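Local coordinates for protein glutathione S-transferase delta (Bombyx mori, PDB 3VK9) that probably conjugates glutathione to electrophilic compounds, as a homodimeric delta-class glutathione transferase of the silkmoth, at residues K47-D59 and S63-K77. Sequence-based numbering, arbitrary orientation.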
loop_
_atom_site.group_PDB
_atom_site.type_symbol
_atom_site.label_atom_id
_atom_site.label_comp_id
_atom_site.label_asym_id
_atom_site.label_seq_id
_atom_site.Cartn_x
_atom_site.Cartn_y
_atom_site.Cartn_z
ATOM N N LYS A 47 -8.846 14.109 15.910
ATOM C CA LYS A 47 -9.140 15.227 15.018
ATOM C C LYS A 47 -8.171 15.266 13.832
ATOM O O LYS A 47 -8.582 15.448 12.688
ATOM C CB LYS A 47 -9.068 16.561 15.772
ATOM C CG LYS A 47 -9.347 17.771 14.882
ATOM C CD LYS A 47 -9.445 19.037 15.696
ATOM C CE LYS A 47 -9.739 20.237 14.795
ATOM N NZ LYS A 47 -8.610 20.539 13.857
ATOM N N LEU A 48 -6.882 15.094 14.119
ATOM C CA LEU A 48 -5.851 15.149 13.094
ATOM C C LEU A 48 -5.816 13.848 12.295
ATOM O O LEU A 48 -5.633 13.847 11.079
ATOM C CB LEU A 48 -4.485 15.421 13.746
ATOM C CG LEU A 48 -4.391 16.747 14.519
ATOM C CD1 LEU A 48 -2.986 16.948 15.091
ATOM C CD2 LEU A 48 -4.787 17.901 13.617
ATOM N N ASN A 49 -6.010 12.738 12.992
ATOM C CA ASN A 49 -5.891 11.427 12.393
ATOM C C ASN A 49 -6.826 10.447 13.089
ATOM O O ASN A 49 -6.481 9.899 14.134
ATOM C CB ASN A 49 -4.444 10.923 12.501
ATOM C CG ASN A 49 -4.267 9.556 11.878
ATOM O OD1 ASN A 49 -5.242 8.922 11.478
ATOM N ND2 ASN A 49 -3.023 9.098 11.782
ATOM N N PRO A 50 -8.017 10.231 12.512
ATOM C CA PRO A 50 -8.998 9.319 13.106
ATOM C C PRO A 50 -8.518 7.865 13.143
ATOM O O PRO A 50 -9.085 7.051 13.861
ATOM C CB PRO A 50 -10.219 9.476 12.188
ATOM C CG PRO A 50 -9.681 10.077 10.912
ATOM C CD PRO A 50 -8.548 10.937 11.331
ATOM N N GLN A 51 -7.483 7.541 12.378
ATOM C CA GLN A 51 -6.935 6.190 12.410
ATOM C C GLN A 51 -5.935 6.051 13.554
ATOM O O GLN A 51 -5.378 4.974 13.772
ATOM C CB GLN A 51 -6.267 5.842 11.074
ATOM C CG GLN A 51 -6.037 4.351 10.898
ATOM C CD GLN A 51 -5.833 3.964 9.454
ATOM O OE1 GLN A 51 -6.001 4.787 8.547
ATOM N NE2 GLN A 51 -5.472 2.699 9.227
ATOM N N HIS A 52 -5.714 7.151 14.274
ATOM C CA HIS A 52 -4.821 7.171 15.431
ATOM C C HIS A 52 -3.512 6.399 15.261
ATOM O O HIS A 52 -3.156 5.578 16.102
ATOM C CB HIS A 52 -5.541 6.765 16.735
ATOM C CG HIS A 52 -6.170 5.403 16.718
ATOM N ND1 HIS A 52 -5.454 4.243 16.937
ATOM C CD2 HIS A 52 -7.464 5.019 16.589
ATOM C CE1 HIS A 52 -6.269 3.206 16.909
ATOM N NE2 HIS A 52 -7.496 3.649 16.694
ATOM N N THR A 53 -2.800 6.692 14.176
ATOM C CA THR A 53 -1.494 6.098 13.905
ATOM C C THR A 53 -0.426 7.180 13.793
ATOM O O THR A 53 -0.732 8.384 13.763
ATOM C CB THR A 53 -1.504 5.344 12.569
ATOM O OG1 THR A 53 -1.872 6.248 11.519
ATOM C CG2 THR A 53 -2.492 4.156 12.612
ATOM N N VAL A 54 0.828 6.745 13.738
ATOM C CA VAL A 54 1.926 7.621 13.341
ATOM C C VAL A 54 2.593 6.993 12.136
ATOM O O VAL A 54 2.539 5.777 11.969
ATOM C CB VAL A 54 2.946 7.815 14.461
ATOM C CG1 VAL A 54 2.337 8.669 15.598
ATOM C CG2 VAL A 54 3.408 6.484 14.984
ATOM N N PRO A 55 3.215 7.820 11.280
ATOM C CA PRO A 55 3.317 9.270 11.460
ATOM C C PRO A 55 2.062 9.996 11.000
ATOM O O PRO A 55 1.286 9.451 10.212
ATOM C CB PRO A 55 4.460 9.636 10.517
ATOM C CG PRO A 55 4.285 8.680 9.375
ATOM C CD PRO A 55 3.862 7.379 10.030
ATOM N N THR A 56 1.872 11.227 11.465
ATOM C CA THR A 56 0.867 12.091 10.859
ATOM C C THR A 56 1.529 13.418 10.485
ATOM O O THR A 56 2.084 14.122 11.342
ATOM C CB THR A 56 -0.347 12.349 11.801
ATOM O OG1 THR A 56 -0.875 11.102 12.273
ATOM C CG2 THR A 56 -1.443 13.124 11.089
ATOM N N LEU A 57 1.469 13.741 9.201
ATOM C CA LEU A 57 2.029 14.971 8.664
ATOM C C LEU A 57 0.909 16.024 8.653
ATOM O O LEU A 57 -0.170 15.755 8.142
ATOM C CB LEU A 57 2.514 14.686 7.237
ATOM C CG LEU A 57 3.319 15.716 6.422
ATOM C CD1 LEU A 57 2.454 16.787 5.786
ATOM C CD2 LEU A 57 4.429 16.307 7.260
ATOM N N VAL A 58 1.139 17.200 9.231
ATOM C CA VAL A 58 0.112 18.248 9.201
ATOM C C VAL A 58 0.652 19.508 8.549
ATOM O O VAL A 58 1.560 20.167 9.069
ATOM C CB VAL A 58 -0.451 18.581 10.594
ATOM C CG1 VAL A 58 -1.549 19.642 10.488
ATOM C CG2 VAL A 58 -0.990 17.323 11.246
ATOM N N ASP A 59 0.074 19.833 7.397
ATOM C CA ASP A 59 0.572 20.905 6.557
ATOM C C ASP A 59 -0.575 21.891 6.335
ATOM O O ASP A 59 -1.317 21.787 5.361
ATOM C CB ASP A 59 1.079 20.326 5.236
ATOM C CG ASP A 59 1.749 21.360 4.363
ATOM O OD1 ASP A 59 1.780 22.532 4.769
ATOM O OD2 ASP A 59 2.233 21.011 3.265
ATOM N N SER A 63 -3.956 17.065 6.629
ATOM C CA SER A 63 -3.417 16.028 7.474
ATOM C C SER A 63 -3.353 14.731 6.663
ATOM O O SER A 63 -4.366 14.283 6.122
ATOM C CB SER A 63 -4.312 15.861 8.707
ATOM O OG SER A 63 -3.934 14.730 9.461
ATOM N N ILE A 64 -2.171 14.128 6.558
ATOM C CA ILE A 64 -2.068 12.799 5.940
ATOM C C ILE A 64 -1.151 11.887 6.741
ATOM O O ILE A 64 -0.122 12.329 7.259
ATOM C CB ILE A 64 -1.583 12.865 4.487
ATOM C CG1 ILE A 64 -0.214 13.519 4.405
ATOM C CG2 ILE A 64 -2.575 13.631 3.613
ATOM C CD1 ILE A 64 0.361 13.465 3.019
ATOM N N TRP A 65 -1.518 10.613 6.844
ATOM C CA TRP A 65 -0.827 9.733 7.774
ATOM C C TRP A 65 -0.231 8.424 7.227
ATOM O O TRP A 65 0.425 7.690 7.965
ATOM C CB TRP A 65 -1.708 9.449 8.989
ATOM C CG TRP A 65 -3.068 8.873 8.686
ATOM C CD1 TRP A 65 -3.399 7.546 8.604
ATOM C CD2 TRP A 65 -4.287 9.605 8.462
ATOM N NE1 TRP A 65 -4.738 7.411 8.339
ATOM C CE2 TRP A 65 -5.306 8.655 8.246
ATOM C CE3 TRP A 65 -4.608 10.964 8.413
ATOM C CZ2 TRP A 65 -6.618 9.019 7.987
ATOM C CZ3 TRP A 65 -5.920 11.326 8.161
ATOM C CH2 TRP A 65 -6.910 10.358 7.955
ATOM N N GLU A 66 -0.452 8.126 5.958
ATOM C CA GLU A 66 0.220 6.978 5.374
ATOM C C GLU A 66 1.635 7.424 5.007
ATOM O O GLU A 66 1.813 8.305 4.169
ATOM C CB GLU A 66 -0.554 6.482 4.153
ATOM C CG GLU A 66 -1.900 5.850 4.521
ATOM C CD GLU A 66 -1.729 4.449 5.147
ATOM O OE1 GLU A 66 -0.649 3.843 4.965
ATOM O OE2 GLU A 66 -2.661 3.966 5.822
ATOM N N SER A 67 2.630 6.820 5.649
ATOM C CA SER A 67 4.022 7.197 5.448
ATOM C C SER A 67 4.317 7.260 3.953
ATOM O O SER A 67 4.985 8.169 3.482
ATOM C CB SER A 67 4.959 6.190 6.116
ATOM O OG SER A 67 4.710 4.890 5.615
ATOM N N ARG A 68 3.796 6.292 3.211
ATOM C CA ARG A 68 4.121 6.179 1.787
ATOM C C ARG A 68 3.475 7.243 0.911
ATOM O O ARG A 68 3.982 7.531 -0.164
ATOM C CB ARG A 68 3.854 4.751 1.286
ATOM C CG ARG A 68 4.775 3.747 2.002
ATOM C CD ARG A 68 4.320 2.305 1.863
ATOM N NE ARG A 68 5.072 1.419 2.745
ATOM C CZ ARG A 68 4.736 1.166 4.009
ATOM N NH1 ARG A 68 3.656 1.742 4.548
ATOM N NH2 ARG A 68 5.490 0.356 4.744
ATOM N N ALA A 69 2.365 7.826 1.372
ATOM C CA ALA A 69 1.821 9.033 0.746
ATOM C C ALA A 69 2.569 10.309 1.185
ATOM O O ALA A 69 2.674 11.267 0.415
ATOM C CB ALA A 69 0.324 9.172 1.035
ATOM N N ILE A 70 3.053 10.329 2.428
ATOM C CA ILE A 70 3.773 11.495 2.941
ATOM C C ILE A 70 5.106 11.680 2.199
ATOM O O ILE A 70 5.473 12.801 1.809
ATOM C CB ILE A 70 4.079 11.355 4.452
ATOM C CG1 ILE A 70 2.799 11.397 5.288
ATOM C CG2 ILE A 70 5.108 12.427 4.893
ATOM C CD1 ILE A 70 2.981 10.963 6.783
ATOM N N ILE A 71 5.845 10.590 2.017
ATOM C CA ILE A 71 7.166 10.707 1.408
ATOM C C ILE A 71 7.075 11.142 -0.052
ATOM O O ILE A 71 7.906 11.918 -0.522
ATOM C CB ILE A 71 8.041 9.420 1.569
ATOM C CG1 ILE A 71 7.445 8.245 0.786
ATOM C CG2 ILE A 71 8.213 9.073 3.055
ATOM C CD1 ILE A 71 8.088 6.886 1.071
ATOM N N THR A 72 6.076 10.658 -0.776
ATOM C CA THR A 72 5.932 11.112 -2.157
ATOM C C THR A 72 5.402 12.548 -2.158
ATOM O O THR A 72 5.799 13.349 -3.004
ATOM C CB THR A 72 5.063 10.182 -3.011
ATOM O OG1 THR A 72 3.728 10.136 -2.489
ATOM C CG2 THR A 72 5.655 8.752 -3.054
ATOM N N TYR A 73 4.532 12.883 -1.200
ATOM C CA TYR A 73 4.063 14.268 -1.061
ATOM C C TYR A 73 5.198 15.292 -0.838
ATOM O O TYR A 73 5.192 16.366 -1.428
ATOM C CB TYR A 73 3.066 14.399 0.088
ATOM C CG TYR A 73 2.676 15.837 0.413
ATOM C CD1 TYR A 73 1.869 16.578 -0.457
ATOM C CD2 TYR A 73 3.091 16.450 1.603
ATOM C CE1 TYR A 73 1.476 17.882 -0.159
ATOM C CE2 TYR A 73 2.700 17.788 1.914
ATOM C CZ TYR A 73 1.897 18.485 1.023
ATOM O OH TYR A 73 1.493 19.778 1.291
ATOM N N LEU A 74 6.153 14.955 0.025
ATOM C CA LEU A 74 7.305 15.823 0.301
ATOM C C LEU A 74 8.123 16.136 -0.949
ATOM O O LEU A 74 8.546 17.280 -1.152
ATOM C CB LEU A 74 8.205 15.219 1.397
ATOM C CG LEU A 74 7.539 15.115 2.778
ATOM C CD1 LEU A 74 8.454 14.413 3.774
ATOM C CD2 LEU A 74 7.120 16.488 3.304
ATOM N N VAL A 75 8.344 15.117 -1.783
ATOM C CA VAL A 75 9.035 15.314 -3.043
ATOM C C VAL A 75 8.188 16.125 -4.025
ATOM O O VAL A 75 8.694 17.070 -4.619
ATOM C CB VAL A 75 9.462 13.969 -3.702
ATOM C CG1 VAL A 75 10.197 14.233 -4.985
ATOM C CG2 VAL A 75 10.310 13.147 -2.756
ATOM N N ASN A 76 6.910 15.759 -4.182
ATOM C CA ASN A 76 6.012 16.427 -5.132
ATOM C C ASN A 76 5.891 17.901 -4.805
ATOM O O ASN A 76 5.822 18.747 -5.701
ATOM C CB ASN A 76 4.598 15.802 -5.134
ATOM C CG ASN A 76 4.562 14.396 -5.734
ATOM O OD1 ASN A 76 5.453 14.003 -6.500
ATOM N ND2 ASN A 76 3.510 13.629 -5.391
ATOM N N LYS A 77 5.864 18.193 -3.507
ATOM C CA LYS A 77 5.740 19.555 -3.016
ATOM C C LYS A 77 7.025 20.350 -3.177
ATOM O O LYS A 77 7.007 21.420 -3.759
ATOM C CB LYS A 77 5.333 19.572 -1.530
ATOM C CG LYS A 77 5.043 20.988 -1.034
ATOM C CD LYS A 77 4.532 21.038 0.395
ATOM C CE LYS A 77 4.144 22.488 0.739
ATOM N NZ LYS A 77 3.986 22.720 2.189
HETATM O O HOH W 1 -5.023 4.895 5.981
HETATM O O HOH W 2 -0.337 5.578 9.428
#
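Asn-49 lays its amide over one face of the Trp-65 indole. The two planes are 25° apart, and Asn-49 OD1 sits 3.2 Å above the ring plane, over its centre. With CG anti to the backbone N (chi1 -180°), the side chain of Asn-49 carries its amide there. Three bonds fix the rotation of the amide. ND2 donates to Thr-53 OG1 and, in the amide plane, to Thr-56 OG1, which is also bonded to Tyr-45 OH. OD1 takes the backbone N of Gln-51 from above its plane, in an Asx turn.

One hydrogen bond grips the indole edge. Trp-65 NE1 donates to Gln-51 OE1 at 2.9 Å, nearly in the ring plane but above the amide plane of Gln-51. Gln-51 NE2 goes on to Thr-105 of the second subunit. Further polar links join the segments. One water bridges Gln-51 OE1 and Glu-66 OE2, another Thr-53 OG1 and Trp-65 O. Ser-63 OG donates to Leu-48 O at 2.5 Å.

The backbones pair as an antiparallel hairpin, with Leu-57 and Ile-64 exchanging both bonds.

Apolar packing ties Pro-55 and strand 56-59 to helix 67-77. Ile-70 CD1 reaches Pro-55 CG (3.7 Å) and Leu-57 CB (3.8 Å). The peptide bond before Pro-55 is cis, as is usual in this thioredoxin-like domain.

At the far end, Asp-59 OD2 takes Tyr-73 OH and forms a salt bridge with Lys-77 NZ (2.7 Å). Lys-90 of the second subunit also salt-bridges this oxygen.

With an alanine at Trp-65, the Asn-49 amide is likely to lose its stacking face and Gln-51 OE1 its indole donor. The two lysines probably keep Asp-59 ionised, so charge links hairpin, helix and dimer partner.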